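Local atomic coordinates of 4-amino-4-deoxy-L-arabinose transferase or related glycosyltransferases of PMT family (Cupriavidus metallidurans, PDB entry 5EZM), a protein that probably transfers 4-amino-4-deoxy-L-arabinose from a polyprenyl-phosphate carrier to lipid A, as a zinc-binding membrane glycosyltransferase of the GT-C fold. Residues 166-171 / 328-333; 211-216 / 335-340; 556-561 / 566-571. All coordinates share one frame; numbering follows the deposited sequence.

Interaction 1: residues 166-171 / 328-333; sequences GVMSCV and GIWAIA. With DSL (mono-trans, octa-cis decaprenyl-phosphate), chain C.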
loop_
_atom_site.group_PDB
_atom_site.type_symbol
_atom_site.label_atom_id
_atom_site.label_comp_id
_atom_site.label_asym_id
_atom_site.label_seq_id
_atom_site.Cartn_x
_atom_site.Cartn_y
_atom_site.Cartn_z
ATOM N N GLY A 166 1.120 -2.798 8.570
ATOM C CA GLY A 166 0.227 -3.259 9.619
ATOM C C GLY A 166 0.837 -4.370 10.447
ATOM O O GLY A 166 0.742 -4.362 11.682
ATOM N N VAL A 167 1.485 -5.336 9.790
ATOM C CA VAL A 167 2.089 -6.422 10.556
ATOM C C VAL A 167 3.281 -5.914 11.365
ATOM O O VAL A 167 3.500 -6.340 12.507
ATOM C CB VAL A 167 2.469 -7.593 9.631
ATOM C CG1 VAL A 167 1.217 -8.211 9.039
ATOM C CG2 VAL A 167 3.390 -7.128 8.528
ATOM N N MET A 168 4.056 -4.980 10.804
ATOM C CA MET A 168 5.156 -4.408 11.572
ATOM C C MET A 168 4.643 -3.520 12.697
ATOM O O MET A 168 5.275 -3.438 13.759
ATOM C CB MET A 168 6.103 -3.636 10.653
ATOM C CG MET A 168 6.961 -4.535 9.773
ATOM S SD MET A 168 8.315 -3.662 8.962
ATOM C CE MET A 168 9.290 -3.160 10.380
ATOM N N SER A 169 3.501 -2.859 12.491
ATOM C CA SER A 169 2.855 -2.166 13.598
ATOM C C SER A 169 2.453 -3.147 14.690
ATOM O O SER A 169 2.442 -2.789 15.874
ATOM C CB SER A 169 1.635 -1.388 13.104
ATOM O OG SER A 169 0.547 -2.258 12.856
ATOM N N CYS A 170 2.124 -4.385 14.313
ATOM C CA CYS A 170 1.932 -5.418 15.325
ATOM C C CYS A 170 3.247 -5.775 16.011
ATOM O O CYS A 170 3.261 -6.072 17.209
ATOM C CB CYS A 170 1.293 -6.661 14.708
ATOM S SG CYS A 170 -0.482 -6.509 14.430
ATOM N N VAL A 171 4.362 -5.756 15.272
ATOM C CA VAL A 171 5.662 -5.992 15.902
ATOM C C VAL A 171 5.918 -4.956 16.990
ATOM O O VAL A 171 6.214 -5.292 18.146
ATOM C CB VAL A 171 6.788 -5.982 14.851
ATOM C CG1 VAL A 171 8.131 -6.242 15.514
ATOM C CG2 VAL A 171 6.521 -7.007 13.762
ATOM N N GLY A 328 9.992 6.548 18.790
ATOM C CA GLY A 328 10.796 7.535 18.092
ATOM C C GLY A 328 11.998 6.927 17.394
ATOM O O GLY A 328 12.321 7.297 16.263
ATOM N N ILE A 329 12.678 5.989 18.058
ATOM C CA ILE A 329 13.790 5.297 17.414
ATOM C C ILE A 329 13.284 4.424 16.273
ATOM O O ILE A 329 13.979 4.236 15.268
ATOM C CB ILE A 329 14.584 4.488 18.456
ATOM C CG1 ILE A 329 15.258 5.436 19.450
ATOM C CG2 ILE A 329 15.620 3.603 17.786
ATOM C CD1 ILE A 329 16.055 4.736 20.526
ATOM N N TRP A 330 12.071 3.885 16.400
ATOM C CA TRP A 330 11.436 3.184 15.290
ATOM C C TRP A 330 11.332 4.090 14.067
ATOM O O TRP A 330 11.919 3.811 13.012
ATOM C CB TRP A 330 10.058 2.688 15.736
ATOM C CG TRP A 330 9.296 1.886 14.732
ATOM C CD1 TRP A 330 8.509 2.363 13.724
ATOM C CD2 TRP A 330 9.220 0.459 14.659
ATOM N NE1 TRP A 330 7.958 1.320 13.020
ATOM C CE2 TRP A 330 8.380 0.140 13.576
ATOM C CE3 TRP A 330 9.789 -0.581 15.399
ATOM C CZ2 TRP A 330 8.097 -1.173 13.215
ATOM C CZ3 TRP A 330 9.504 -1.882 15.038
ATOM C CH2 TRP A 330 8.667 -2.167 13.958
ATOM N N ALA A 331 10.622 5.211 14.215
ATOM C CA ALA A 331 10.388 6.109 13.087
ATOM C C ALA A 331 11.696 6.655 12.522
ATOM O O ALA A 331 11.917 6.633 11.304
ATOM C CB ALA A 331 9.467 7.250 13.516
ATOM N N ILE A 332 12.579 7.150 13.392
ATOM C CA ILE A 332 13.805 7.791 12.924
ATOM C C ILE A 332 14.730 6.767 12.274
ATOM O O ILE A 332 15.266 6.997 11.182
ATOM C CB ILE A 332 14.506 8.526 14.079
ATOM C CG1 ILE A 332 13.620 9.653 14.616
ATOM C CG2 ILE A 332 15.846 9.082 13.619
ATOM C CD1 ILE A 332 14.124 10.262 15.912
ATOM N N ALA A 333 14.930 5.625 12.933
ATOM C CA ALA A 333 15.842 4.614 12.409
ATOM C C ALA A 333 15.363 4.079 11.066
ATOM O O ALA A 333 16.148 3.957 10.119
ATOM C CB ALA A 333 16.000 3.476 13.416
HETATM C C21 DSL C . 11.706 -2.303 18.119
HETATM C C22 DSL C . 11.094 -3.692 18.155
HETATM C C23 DSL C . 9.593 -3.866 17.958
HETATM C C24 DSL C . 11.879 -4.761 18.360
HETATM C C25 DSL C . 11.266 -6.184 18.396
HETATM C C26 DSL C . 12.170 -7.122 17.548
HETATM C C27 DSL C . 12.652 -8.327 18.426
HETATM C C28 DSL C . 11.810 -8.778 19.644
HETATM C C29 DSL C . 13.797 -8.968 18.118
HETATM C C30 DSL C . 14.637 -8.515 16.895
HETATM C C31 DSL C . 16.147 -8.861 17.123
HETATM C C32 DSL C . 16.702 -9.667 15.896
HETATM C C33 DSL C . 16.434 -11.180 15.778
HETATM C C34 DSL C . 17.429 -9.034 14.944
#

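Interaction 2: residues 211-216 / 335-340; sequences IALPGL and FVFFSI. With DSL (mono-trans, octa-cis decaprenyl-phosphate), chain C; MPG ([(Z)-octadec-9-enyl] (2R)-2,3-bis(oxidanyl)propanoate), chain B; MPG ([(Z)-octadec-9-enyl] (2R)-2,3-bis(oxidanyl)propanoate), chain Z.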
loop_
_atom_site.group_PDB
_atom_site.type_symbol
_atom_site.label_atom_id
_atom_site.label_comp_id
_atom_site.label_asym_id
_atom_site.label_seq_id
_atom_site.Cartn_x
_atom_site.Cartn_y
_atom_site.Cartn_z
ATOM N N ILE A 211 12.395 -8.428 9.748
ATOM C CA ILE A 211 13.243 -8.696 10.901
ATOM C C ILE A 211 14.468 -7.791 10.941
ATOM O O ILE A 211 15.011 -7.564 12.034
ATOM C CB ILE A 211 13.664 -10.181 10.962
ATOM C CG1 ILE A 211 14.189 -10.529 12.362
ATOM C CG2 ILE A 211 14.694 -10.499 9.891
ATOM C CD1 ILE A 211 14.477 -11.998 12.575
ATOM N N ALA A 212 14.895 -7.233 9.807
ATOM C CA ALA A 212 16.081 -6.382 9.809
ATOM C C ALA A 212 15.784 -5.034 10.452
ATOM O O ALA A 212 16.543 -4.560 11.305
ATOM C CB ALA A 212 16.601 -6.201 8.385
ATOM N N LEU A 213 14.681 -4.401 10.053
ATOM C CA LEU A 213 14.316 -3.115 10.643
ATOM C C LEU A 213 14.043 -3.204 12.138
ATOM O O LEU A 213 14.566 -2.357 12.884
ATOM C CB LEU A 213 13.123 -2.520 9.890
ATOM C CG LEU A 213 13.487 -1.837 8.577
ATOM C CD1 LEU A 213 12.247 -1.264 7.913
ATOM C CD2 LEU A 213 14.509 -0.751 8.846
ATOM N N PRO A 214 13.254 -4.161 12.648
ATOM C CA PRO A 214 13.106 -4.249 14.113
ATOM C C PRO A 214 14.435 -4.394 14.831
ATOM O O PRO A 214 14.753 -3.578 15.708
ATOM C CB PRO A 214 12.207 -5.480 14.295
ATOM C CG PRO A 214 11.427 -5.550 13.048
ATOM C CD PRO A 214 12.378 -5.131 11.966
ATOM N N GLY A 215 15.232 -5.402 14.461
ATOM C CA GLY A 215 16.526 -5.591 15.098
ATOM C C GLY A 215 17.369 -4.333 15.090
ATOM O O GLY A 215 17.935 -3.943 16.114
ATOM N N LEU A 216 17.450 -3.674 13.932
ATOM C CA LEU A 216 18.078 -2.359 13.857
ATOM C C LEU A 216 17.508 -1.430 14.924
ATOM O O LEU A 216 18.222 -0.991 15.835
ATOM C CB LEU A 216 17.882 -1.769 12.458
ATOM C CG LEU A 216 18.309 -0.314 12.258
ATOM C CD1 LEU A 216 19.816 -0.159 12.409
ATOM C CD2 LEU A 216 17.837 0.207 10.906
ATOM N N PHE A 335 13.357 5.586 8.993
ATOM C CA PHE A 335 13.435 6.695 8.047
ATOM C C PHE A 335 14.840 6.840 7.479
ATOM O O PHE A 335 15.019 6.932 6.260
ATOM C CB PHE A 335 12.994 7.994 8.722
ATOM C CG PHE A 335 13.042 9.195 7.817
ATOM C CD1 PHE A 335 11.956 9.521 7.022
ATOM C CD2 PHE A 335 14.167 10.000 7.766
ATOM C CE1 PHE A 335 11.996 10.626 6.187
ATOM C CE2 PHE A 335 14.213 11.103 6.934
ATOM C CZ PHE A 335 13.129 11.418 6.143
ATOM N N VAL A 336 15.856 6.868 8.347
ATOM C CA VAL A 336 17.215 7.035 7.845
ATOM C C VAL A 336 17.684 5.776 7.128
ATOM O O VAL A 336 18.555 5.846 6.252
ATOM C CB VAL A 336 18.181 7.429 8.979
ATOM C CG1 VAL A 336 17.672 8.660 9.703
ATOM C CG2 VAL A 336 18.394 6.272 9.938
ATOM N N PHE A 337 17.122 4.614 7.472
ATOM C CA PHE A 337 17.491 3.393 6.763
ATOM C C PHE A 337 17.054 3.461 5.308
ATOM O O PHE A 337 17.853 3.215 4.396
ATOM C CB PHE A 337 16.882 2.168 7.443
ATOM C CG PHE A 337 17.006 0.909 6.629
ATOM C CD1 PHE A 337 18.196 0.199 6.603
ATOM C CD2 PHE A 337 15.938 0.441 5.878
ATOM C CE1 PHE A 337 18.316 -0.956 5.851
ATOM C CE2 PHE A 337 16.052 -0.714 5.124
ATOM C CZ PHE A 337 17.242 -1.413 5.111
ATOM N N PHE A 338 15.783 3.792 5.068
ATOM C CA PHE A 338 15.331 3.893 3.687
ATOM C C PHE A 338 15.855 5.144 2.998
ATOM O O PHE A 338 15.920 5.175 1.766
ATOM C CB PHE A 338 13.805 3.845 3.630
ATOM C CG PHE A 338 13.240 2.496 3.954
ATOM C CD1 PHE A 338 13.545 1.401 3.162
ATOM C CD2 PHE A 338 12.411 2.316 5.046
ATOM C CE1 PHE A 338 13.035 0.151 3.452
ATOM C CE2 PHE A 338 11.896 1.069 5.341
ATOM C CZ PHE A 338 12.209 -0.016 4.543
ATOM N N SER A 339 16.250 6.165 3.762
ATOM C CA SER A 339 16.759 7.392 3.164
ATOM C C SER A 339 18.175 7.236 2.629
ATOM O O SER A 339 18.580 8.009 1.755
ATOM C CB SER A 339 16.709 8.533 4.180
ATOM O OG SER A 339 15.371 8.941 4.409
ATOM N N ILE A 340 18.937 6.259 3.132
ATOM C CA ILE A 340 20.283 5.993 2.633
ATOM C C ILE A 340 20.336 4.772 1.732
ATOM O O ILE A 340 21.429 4.366 1.318
ATOM C CB ILE A 340 21.291 5.836 3.787
ATOM C CG1 ILE A 340 20.980 4.573 4.595
ATOM C CG2 ILE A 340 21.276 7.069 4.681
ATOM C CD1 ILE A 340 21.854 4.403 5.822
HETATM C C21 DSL C . 11.706 -2.303 18.119
HETATM C C22 DSL C . 11.094 -3.692 18.155
HETATM C C23 DSL C . 9.593 -3.866 17.958
HETATM C C24 DSL C . 11.879 -4.761 18.360
HETATM C C25 DSL C . 11.266 -6.184 18.396
HETATM C C26 DSL C . 12.170 -7.122 17.548
HETATM C C27 DSL C . 12.652 -8.327 18.426
HETATM C C28 DSL C . 11.810 -8.778 19.644
HETATM C C29 DSL C . 13.797 -8.968 18.118
HETATM C C30 DSL C . 14.637 -8.515 16.895
HETATM C C31 DSL C . 16.147 -8.861 17.123
HETATM C C32 DSL C . 16.702 -9.667 15.896
HETATM C C33 DSL C . 16.434 -11.180 15.778
HETATM C C34 DSL C . 17.429 -9.034 14.944
HETATM C C2 MPG B . 17.885 -6.978 4.320
HETATM C C3 MPG B . 17.527 -5.537 3.970
HETATM C C4 MPG B . 16.645 -5.450 2.733
HETATM C C5 MPG B . 16.066 -4.044 2.507
HETATM C C6 MPG B . 15.002 -4.032 1.399
HETATM C C7 MPG B . 13.904 -2.982 1.649
HETATM C C8 MPG B . 12.578 -3.342 0.936
HETATM C C9 MPG B . 11.329 -2.832 1.699
HETATM C C1 MPG B . 18.977 -7.072 5.389
HETATM C C2 MPG Z . 21.007 5.450 12.381
HETATM C C3 MPG Z . 19.885 5.572 13.405
HETATM C C4 MPG Z . 19.922 6.903 14.142
HETATM C C5 MPG Z . 18.976 6.926 15.354
HETATM C C6 MPG Z . 18.983 8.270 16.106
HETATM C C7 MPG Z . 18.080 8.224 17.354
HETATM C C8 MPG Z . 18.115 9.527 18.186
HETATM C C9 MPG Z . 17.516 9.325 19.602
HETATM C C10 MPG Z . 17.472 10.638 20.434
HETATM C C11 MPG Z . 17.255 10.379 21.942
HETATM C C12 MPG Z . 16.596 11.600 22.673
HETATM C C1 MPG Z . 20.963 4.126 11.614
#

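Interaction 3: residues 556-561 / 566-571; sequences MYVVAR and VVVANV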
loop_
_atom_site.group_PDB
_atom_site.type_symbol
_atom_site.label_atom_id
_atom_site.label_comp_id
_atom_site.label_asym_id
_atom_site.label_seq_id
_atom_site.Cartn_x
_atom_site.Cartn_y
_atom_site.Cartn_z
ATOM N N MET A 556 -2.866 -5.802 -38.973
ATOM C CA MET A 556 -3.605 -6.161 -37.775
ATOM C C MET A 556 -4.877 -5.333 -37.703
ATOM O O MET A 556 -4.880 -4.152 -38.060
ATOM C CB MET A 556 -2.750 -5.945 -36.523
ATOM C CG MET A 556 -1.760 -4.809 -36.667
ATOM S SD MET A 556 -0.508 -4.775 -35.373
ATOM C CE MET A 556 0.566 -3.497 -36.022
ATOM N N TYR A 557 -5.952 -5.964 -37.242
ATOM C CA TYR A 557 -7.266 -5.340 -37.174
ATOM C C TYR A 557 -7.543 -4.906 -35.741
ATOM O O TYR A 557 -7.439 -5.713 -34.811
ATOM C CB TYR A 557 -8.337 -6.308 -37.678
ATOM C CG TYR A 557 -8.033 -6.823 -39.068
ATOM C CD1 TYR A 557 -8.518 -6.170 -40.195
ATOM C CD2 TYR A 557 -7.235 -7.946 -39.255
ATOM C CE1 TYR A 557 -8.229 -6.631 -41.465
ATOM C CE2 TYR A 557 -6.941 -8.412 -40.520
ATOM C CZ TYR A 557 -7.440 -7.752 -41.620
ATOM O OH TYR A 557 -7.148 -8.215 -42.882
ATOM N N VAL A 558 -7.884 -3.633 -35.569
ATOM C CA VAL A 558 -7.969 -3.028 -34.244
ATOM C C VAL A 558 -9.252 -3.479 -33.554
ATOM O O VAL A 558 -10.355 -3.267 -34.069
ATOM C CB VAL A 558 -7.908 -1.498 -34.334
ATOM C CG1 VAL A 558 -7.845 -0.898 -32.948
ATOM C CG2 VAL A 558 -6.717 -1.061 -35.179
ATOM N N VAL A 559 -9.111 -4.090 -32.382
ATOM C CA VAL A 559 -10.271 -4.484 -31.588
ATOM C C VAL A 559 -10.728 -3.350 -30.684
ATOM O O VAL A 559 -11.915 -3.022 -30.634
ATOM C CB VAL A 559 -9.961 -5.757 -30.772
ATOM C CG1 VAL A 559 -11.212 -6.232 -30.046
ATOM C CG2 VAL A 559 -9.413 -6.849 -31.672
ATOM N N ALA A 560 -9.803 -2.730 -29.953
ATOM C CA ALA A 560 -10.183 -1.632 -29.073
ATOM C C ALA A 560 -8.984 -0.723 -28.851
ATOM O O ALA A 560 -7.834 -1.132 -29.017
ATOM C CB ALA A 560 -10.728 -2.145 -27.734
ATOM N N ARG A 561 -9.271 0.523 -28.478
ATOM C CA ARG A 561 -8.235 1.499 -28.174
ATOM C C ARG A 561 -8.650 2.325 -26.968
ATOM O O ARG A 561 -9.838 2.543 -26.721
ATOM C CB ARG A 561 -7.964 2.459 -29.341
ATOM C CG ARG A 561 -7.793 1.804 -30.691
ATOM C CD ARG A 561 -7.542 2.838 -31.784
ATOM N NE ARG A 561 -8.514 3.932 -31.775
ATOM C CZ ARG A 561 -9.704 3.885 -32.365
ATOM N NH1 ARG A 561 -10.088 2.792 -33.009
ATOM N NH2 ARG A 561 -10.518 4.930 -32.308
ATOM N N VAL A 566 -3.380 -0.161 -27.541
ATOM C CA VAL A 566 -4.081 -0.608 -28.737
ATOM C C VAL A 566 -4.203 -2.122 -28.644
ATOM O O VAL A 566 -3.217 -2.811 -28.343
ATOM C CB VAL A 566 -3.338 -0.199 -30.023
ATOM C CG1 VAL A 566 -4.144 -0.586 -31.255
ATOM C CG2 VAL A 566 -3.026 1.287 -30.017
ATOM N N VAL A 567 -5.407 -2.634 -28.885
ATOM C CA VAL A 567 -5.705 -4.059 -28.787
ATOM C C VAL A 567 -6.193 -4.530 -30.146
ATOM O O VAL A 567 -7.227 -4.055 -30.642
ATOM C CB VAL A 567 -6.747 -4.356 -27.699
ATOM C CG1 VAL A 567 -6.990 -5.856 -27.601
ATOM C CG2 VAL A 567 -6.292 -3.789 -26.361
ATOM N N VAL A 568 -5.462 -5.478 -30.736
ATOM C CA VAL A 568 -5.667 -5.895 -32.116
ATOM C C VAL A 568 -5.882 -7.404 -32.169
ATOM O O VAL A 568 -5.667 -8.126 -31.194
ATOM C CB VAL A 568 -4.484 -5.493 -33.017
ATOM C CG1 VAL A 568 -4.259 -3.990 -32.958
ATOM C CG2 VAL A 568 -3.230 -6.235 -32.591
ATOM N N ALA A 569 -6.310 -7.871 -33.342
ATOM C CA ALA A 569 -6.444 -9.291 -33.640
ATOM C C ALA A 569 -5.827 -9.575 -35.005
ATOM O O ALA A 569 -5.646 -8.671 -35.826
ATOM C CB ALA A 569 -7.908 -9.742 -33.616
ATOM N N ASN A 570 -5.484 -10.842 -35.238
ATOM C CA ASN A 570 -4.863 -11.249 -36.494
ATOM C C ASN A 570 -5.856 -11.820 -37.495
ATOM O O ASN A 570 -5.448 -12.227 -38.586
ATOM C CB ASN A 570 -3.740 -12.267 -36.242
ATOM C CG ASN A 570 -4.226 -13.528 -35.563
ATOM O OD1 ASN A 570 -5.347 -13.588 -35.054
ATOM N ND2 ASN A 570 -3.369 -14.544 -35.534
ATOM N N VAL A 571 -7.140 -11.860 -37.153
ATOM C CA VAL A 571 -8.195 -12.220 -38.089
ATOM C C VAL A 571 -9.252 -11.123 -38.052
ATOM O O VAL A 571 -9.560 -10.581 -36.985
ATOM C CB VAL A 571 -8.804 -13.602 -37.770
ATOM C CG1 VAL A 571 -7.746 -14.685 -37.901
ATOM C CG2 VAL A 571 -9.394 -13.621 -36.382
#

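Interaction 1: residues 166-171 / 328-333
Trp330 reaches across from helix 323-339 and brings the six-membered part of its indole up to Met168 and Val171 of helix 160-178. Met168 CE lies 3.7 Å from Trp330 CZ2 and is almost as near to CH2, the thioether chain crossing the indole at a slant, while CB of Val171 approaches Trp330 CH2 at 4.3 Å. Met168 gets its methyl there by a bend at its last torsion (chi3 64°), which brings CE beside CZ2 and CH2 of the indole. A polar atom also borders the ring, since Met168 O sits 3.6 Å from Trp330 CH2, a contact without a hydrogen bond.

The polyprenyl chain also packs here. Its methyl C23 lies 3.5 Å from Trp330 CZ3 and also touches CG1 of Val171, and its C21 meets the indole edge in the ring plane. Trp330 and Val171 thus belong to the wall of the decaprenyl-phosphate pocket. The indole nitrogen is occupied outside the contact: Trp330 NE1 is hydrogen-bonded to Pro351 O. An alanine at Trp330 is likely to open a gap between Met168 and the prenyl methyl and to leave Pro351 O without this donor.

Helix 209-224 lies against the contact through Leu213 on Met168 and Val217 on Trp330; helix 352-365 meets Trp330 through Ala355, and helix 185-206 backs Val171 with Ala198 and Met199.

Interaction 2: residues 211-216 / 335-340
Leu213 straddles two consecutive phenylalanines of helix 323-339, one methyl for each ring. Its CD2 comes within 3.5 Å of Phe337 CD2 and also touches CG, while CD1 sits 3.5 Å from Phe338 CE2. The leucine side chain meets Phe337 at a slant and Phe338 nearly at a right angle. Leu216, a turn further on, adds CD2 at 4.1 Å from Phe337 CB. Between the aromatics themselves, Phe337 CD2 stands over the centre of the Phe338 ring, and Phe338 CZ lies in the plane of the Phe337 ring at its edge. Phe337 holds CG anti to its own backbone nitrogen (chi1 169°), whereas Phe338 has CG anti to its carbonyl carbon (chi1 -71°), and these different turns bring both rings to the one leucine.

The axes of 211-216 and 335-339 approach to 11.5 Å, with 129° between their N-to-C directions, a separation spanned by these long side chains. Lipid lies on more than one flank. One monoolein-like chain runs along both ring edges, its C7 at 3.7 Å from Phe338 CE1 and its C5 near Phe337 CZ. Away from the aromatics, Pro214 CB packs at 3.6 Å from C26 of the decaprenyl-phosphate, and CA of Gly215 touches C34 of the same chain. Tyr348 also brings its ring against Phe338.

All contacts between the two segments are apolar, carbon against carbon, consistent with transmembrane helices that meet among lipid tails and rely on shape rather than on polar bonds.

Interaction 3: residues 556-561 / 566-571
Val568 and Met556 pack with their side chains slanted across each other, Met556 CB lying 3.9 Å from Val568 CB. Val558 stands on the same face of the sheet as Val568, Val566 and Arg561; its CG1 meets Val566 CG1 at 4.1 Å, again at a slant, and CG1 of Val568 touches its CA. Val558 CG1 points that way because it is anti to the backbone nitrogen (chi1 -174°).

The backbones form an antiparallel beta hairpin at the edge of a mixed sheet, where 557-561 is an outermost strand of the sheet within this chain and 566-569 pairs on its other side with strand 539-542. A classic beta bulge interrupts the register: Val559 and Ala560 both face Val567. Val567 O is gripped by two donors, Val559 N at 2.6 Å and Ala560 N at 3.0 Å, both in the carbonyl plane, and Val567 N returns a bond to Ala560 O. Before the bulge, Tyr557 and Ala569 form a hydrogen-bonded pair with Ala569 N 2.8 Å from Tyr557 O.

The bulge turns Val559 toward the neighbouring strand, its CG2 reaching Ala569 CB at 3.8 Å. Tyr557, Ala560, Val567 and Ala569 occupy the opposite face. There the Tyr557 ring presents an edge to Ala569 O, which lies near the ring plane 3.8 Å from CD2. Tyr547 of helix 544-550 packs on Met556, Val558 and Val568, while on the face of Tyr557 Ile473 of helix 470-474 packs on Ala560 and Val567, and Leu574 on Ala569. Past the strand end, Asn570 OD1 accepts from Ala538 N while its ND2 bonds to Trp532 O and Gln536 O.

In the fold
Interactions 1 and 2 share helix 323-339, sit 10 Å apart between centres and touch directly: Met168 CE packs on Leu213 CB and on Pro214 CD. Both are buried among membrane helices and both border decaprenyl-phosphate, and side-chain packing carries them, with an indole in one and two phenyl rings in the other. Interaction 3 lies on the other side of the chain's centre, in the C-terminal part, and its centre is about 48 to 49 Å from theirs. It is partly buried, joins neighbouring strands of a hairpin instead of helices far apart in sequence, and combines valine packing with five backbone hydrogen bonds across the pair, which the two helical contacts lack.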